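Nitrilotriacetate monooxygenase (Burkholderia pseudomallei, PDB 3SDO) probably acts as a flavin-dependent monooxygenase of the NtaA/SnaA/DszA family, using FMN to put oxygen from O2 into its substrate. Local coordinates at residues 5-10 and 419-424. Numbering follows the deposited sequence.
Sequences MTRKHI and RGYFDP
Tyr421 lays one face of its ring over the backbone of Arg7 and Lys8. The CA of Arg7 sits over the face, 3.9 Å from the centroid of the Tyr421 ring, a CH-pi contact, and the amide N of Lys8 lies above the same face, displaced toward the rim. Arg7 crosses the tyrosine at about a right angle: its CG packs 3.8 Å from Tyr421 CE2, while its CD rests against the carbonyl O of Arg419 and its NE donates a hydrogen bond to Ser4 O. At the far end of the ring, the hydroxyl of Tyr421 is hydrogen-bonded to Asp387 OD1 of helix 375-387 and to Ser4 OG, which is also hydrogen-bonded to Thr6 OG1. Ile10 meets the opposite end of the ring through CD1, 3.8 Å from Tyr421 CD1.

The contact joins the two ends of a TIM-barrel domain of the luciferase-like family. Residues 5-10 lead into strand 11-15 of the barrel, and 419-424 follow helix 401-418, which ends in a Schellman motif with Gly420 at positive phi. Beyond this turn the two segments are tied by a hydrogen bond from Ile10 N to Tyr421 O, 2.9 Å.

His9 makes the second tie. With CG anti to the backbone N (chi1 176°), its ring swings back alongside Phe422, and ND1 accepts a nearly straight bond from Asp423 N, 2.9 Å at 168°, almost in the ring plane. ND1 thus carries no proton in this bond, which helps to set the rotation of the imidazole. The His9 and Phe422 rings run near parallel, 22° apart, but are slid so far that they barely overlap. Phe422, packed on Leu413 and Leu416, turns its edge to the buried Ile10 O, 3.4 Å from CD1 of Phe422.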
ATOM      1  N   MET A   5     -36.132 -23.506  -6.947  1.00 45.18           N
ATOM      2  CA  MET A   5     -36.740 -22.431  -7.744  1.00 43.51           C
ATOM      3  C   MET A   5     -36.060 -21.064  -7.511  1.00 41.21           C
ATOM      4  O   MET A   5     -36.271 -20.122  -8.278  1.00 40.70           O
ATOM      5  CB  MET A   5     -38.233 -22.320  -7.433  1.00 44.25           C
ATOM      6  N   THR A   6     -35.245 -20.959  -6.463  1.00 38.08           N
ATOM      7  CA  THR A   6     -34.557 -19.706  -6.141  1.00 36.26           C
ATOM      8  C   THR A   6     -33.007 -19.794  -6.319  1.00 33.47           C
ATOM      9  O   THR A   6     -32.275 -18.980  -5.773  1.00 32.04           O
ATOM     10  CB  THR A   6     -34.924 -19.292  -4.690  1.00 36.65           C
ATOM     11  OG1 THR A   6     -34.600 -20.370  -3.803  1.00 37.86           O
ATOM     12  CG2 THR A   6     -36.448 -18.996  -4.559  1.00 37.19           C
ATOM     13  N   ARG A   7     -32.526 -20.774  -7.091  1.00 31.21           N
ATOM     14  CA  ARG A   7     -31.094 -20.963  -7.332  1.00 29.06           C
ATOM     15  C   ARG A   7     -30.475 -19.699  -7.896  1.00 27.18           C
ATOM     16  O   ARG A   7     -31.010 -19.108  -8.833  1.00 26.05           O
ATOM     17  CB  ARG A   7     -30.842 -22.060  -8.365  1.00 29.69           C
ATOM     18  CG  ARG A   7     -30.958 -23.461  -7.871  1.00 31.59           C
ATOM     19  CD  ARG A   7     -30.844 -24.447  -9.041  1.00 32.83           C
ATOM     20  NE  ARG A   7     -31.984 -24.332  -9.951  1.00 36.79           N
ATOM     21  CZ  ARG A   7     -32.044 -24.836 -11.190  1.00 39.29           C
ATOM     22  NH1 ARG A   7     -31.024 -25.507 -11.722  1.00 39.87           N
ATOM     23  NH2 ARG A   7     -33.139 -24.654 -11.913  1.00 41.10           N
ATOM     24  N   LYS A   8     -29.341 -19.299  -7.328  1.00 24.92           N
ATOM     25  CA  LYS A   8     -28.525 -18.275  -7.924  1.00 23.92           C
ATOM     26  C   LYS A   8     -27.089 -18.314  -7.411  1.00 22.61           C
ATOM     27  O   LYS A   8     -26.827 -18.765  -6.295  1.00 22.19           O
ATOM     28  CB  LYS A   8     -29.111 -16.890  -7.686  1.00 24.20           C
ATOM     29  CG  LYS A   8     -29.088 -16.420  -6.263  1.00 25.61           C
ATOM     30  CD  LYS A   8     -29.795 -15.067  -6.184  1.00 29.96           C
ATOM     31  CE  LYS A   8     -29.710 -14.439  -4.808  1.00 31.12           C
ATOM     32  NZ  LYS A   8     -30.726 -13.339  -4.682  1.00 34.41           N
ATOM     33  N   HIS A   9     -26.182 -17.796  -8.227  1.00 20.67           N
ATOM     34  CA  HIS A   9     -24.797 -17.632  -7.833  1.00 20.26           C
ATOM     35  C   HIS A   9     -24.628 -16.856  -6.508  1.00 19.37           C
ATOM     36  O   HIS A   9     -25.136 -15.738  -6.343  1.00 19.78           O
ATOM     37  CB  HIS A   9     -24.011 -16.957  -8.954  1.00 19.34           C
ATOM     38  CG  HIS A   9     -22.596 -16.656  -8.596  1.00 18.29           C
ATOM     39  ND1 HIS A   9     -21.592 -17.603  -8.634  1.00 16.60           N
ATOM     40  CD2 HIS A   9     -22.015 -15.506  -8.179  1.00 18.14           C
ATOM     41  CE1 HIS A   9     -20.456 -17.045  -8.258  1.00 17.38           C
ATOM     42  NE2 HIS A   9     -20.686 -15.773  -7.976  1.00 18.66           N
ATOM     43  N   ILE A  10     -23.907 -17.467  -5.582  1.00 18.86           N
ATOM     44  CA  ILE A  10     -23.545 -16.836  -4.322  1.00 18.08           C
ATOM     45  C   ILE A  10     -22.142 -16.257  -4.456  1.00 17.98           C
ATOM     46  O   ILE A  10     -21.191 -16.985  -4.760  1.00 18.04           O
ATOM     47  CB  ILE A  10     -23.623 -17.845  -3.165  1.00 18.86           C
ATOM     48  CG1 ILE A  10     -25.064 -18.362  -3.044  1.00 18.26           C
ATOM     49  CG2 ILE A  10     -23.096 -17.212  -1.843  1.00 16.35           C
ATOM     50  CD1 ILE A  10     -25.242 -19.489  -2.029  1.00 18.52           C
ATOM     51  N   ARG A 419     -25.567 -27.647  -6.898  1.00 21.68           N
ATOM     52  CA  ARG A 419     -26.927 -27.244  -6.552  1.00 21.39           C
ATOM     53  C   ARG A 419     -27.383 -25.939  -7.215  1.00 21.21           C
ATOM     54  O   ARG A 419     -28.504 -25.473  -6.949  1.00 20.71           O
ATOM     55  CB  ARG A 419     -27.067 -27.149  -5.021  1.00 21.04           C
ATOM     56  CG  ARG A 419     -26.730 -28.472  -4.352  1.00 20.76           C
ATOM     57  CD  ARG A 419     -26.478 -28.376  -2.836  1.00 22.89           C
ATOM     58  NE  ARG A 419     -27.689 -28.081  -2.091  1.00 22.37           N
ATOM     59  CZ  ARG A 419     -27.794 -28.142  -0.765  1.00 23.66           C
ATOM     60  NH1 ARG A 419     -26.768 -28.555   0.006  1.00 22.24           N
ATOM     61  NH2 ARG A 419     -28.950 -27.821  -0.202  1.00 21.53           N
ATOM     62  N   GLY A 420     -26.549 -25.370  -8.093  1.00 20.68           N
ATOM     63  CA  GLY A 420     -26.930 -24.149  -8.842  1.00 20.61           C
ATOM     64  C   GLY A 420     -26.762 -22.849  -8.093  1.00 20.33           C
ATOM     65  O   GLY A 420     -27.338 -21.802  -8.465  1.00 19.29           O
ATOM     66  N   TYR A 421     -25.944 -22.896  -7.041  1.00 20.46           N
ATOM     67  CA  TYR A 421     -25.711 -21.743  -6.196  1.00 19.97           C
ATOM     68  C   TYR A 421     -24.258 -21.203  -6.235  1.00 20.41           C
ATOM     69  O   TYR A 421     -23.881 -20.405  -5.382  1.00 20.50           O
ATOM     70  CB  TYR A 421     -26.126 -22.079  -4.761  1.00 20.17           C
ATOM     71  CG  TYR A 421     -27.616 -21.987  -4.477  1.00 18.98           C
ATOM     72  CD1 TYR A 421     -28.178 -20.802  -4.051  1.00 20.52           C
ATOM     73  CD2 TYR A 421     -28.442 -23.092  -4.582  1.00 20.26           C
ATOM     74  CE1 TYR A 421     -29.544 -20.711  -3.767  1.00 22.03           C
ATOM     75  CE2 TYR A 421     -29.807 -23.013  -4.288  1.00 21.91           C
ATOM     76  CZ  TYR A 421     -30.342 -21.809  -3.879  1.00 22.84           C
ATOM     77  OH  TYR A 421     -31.676 -21.696  -3.581  1.00 25.71           O
ATOM     78  N   PHE A 422     -23.459 -21.630  -7.213  1.00 20.53           N
ATOM     79  CA  PHE A 422     -22.108 -21.084  -7.413  1.00 20.15           C
ATOM     80  C   PHE A 422     -21.540 -21.431  -8.777  1.00 21.05           C
ATOM     81  O   PHE A 422     -21.352 -22.612  -9.117  1.00 20.00           O
ATOM     82  CB  PHE A 422     -21.141 -21.570  -6.331  1.00 19.91           C
ATOM     83  CG  PHE A 422     -19.753 -20.941  -6.419  1.00 18.96           C
ATOM     84  CD1 PHE A 422     -19.557 -19.621  -6.050  1.00 17.31           C
ATOM     85  CD2 PHE A 422     -18.661 -21.673  -6.851  1.00 17.10           C
ATOM     86  CE1 PHE A 422     -18.288 -19.030  -6.128  1.00 17.84           C
ATOM     87  CE2 PHE A 422     -17.395 -21.088  -6.946  1.00 17.85           C
ATOM     88  CZ  PHE A 422     -17.213 -19.761  -6.574  1.00 17.26           C
ATOM     89  N   ASP A 423     -21.247 -20.386  -9.538  1.00 21.60           N
ATOM     90  CA  ASP A 423     -20.590 -20.481 -10.844  1.00 22.19           C
ATOM     91  C   ASP A 423     -19.110 -20.105 -10.663  1.00 22.75           C
ATOM     92  O   ASP A 423     -18.788 -18.945 -10.440  1.00 22.55           O
ATOM     93  CB  ASP A 423     -21.324 -19.505 -11.789  1.00 22.54           C
ATOM     94  CG  ASP A 423     -20.739 -19.440 -13.189  1.00 23.45           C
ATOM     95  OD1 ASP A 423     -19.779 -20.157 -13.482  1.00 23.65           O
ATOM     96  OD2 ASP A 423     -21.265 -18.633 -13.991  1.00 23.18           O
ATOM     97  N   PRO A 424     -18.201 -21.089 -10.723  1.00 24.52           N
ATOM     98  CA  PRO A 424     -16.778 -20.826 -10.481  1.00 25.60           C
ATOM     99  C   PRO A 424     -16.022 -20.139 -11.637  1.00 26.67           C
ATOM    100  O   PRO A 424     -14.873 -19.681 -11.445  1.00 26.32           O
ATOM    101  CB  PRO A 424     -16.208 -22.234 -10.238  1.00 26.12           C
ATOM    102  CG  PRO A 424     -17.093 -23.136 -11.001  1.00 26.38           C
ATOM    103  CD  PRO A 424     -18.458 -22.517 -11.006  1.00 25.42           C
TER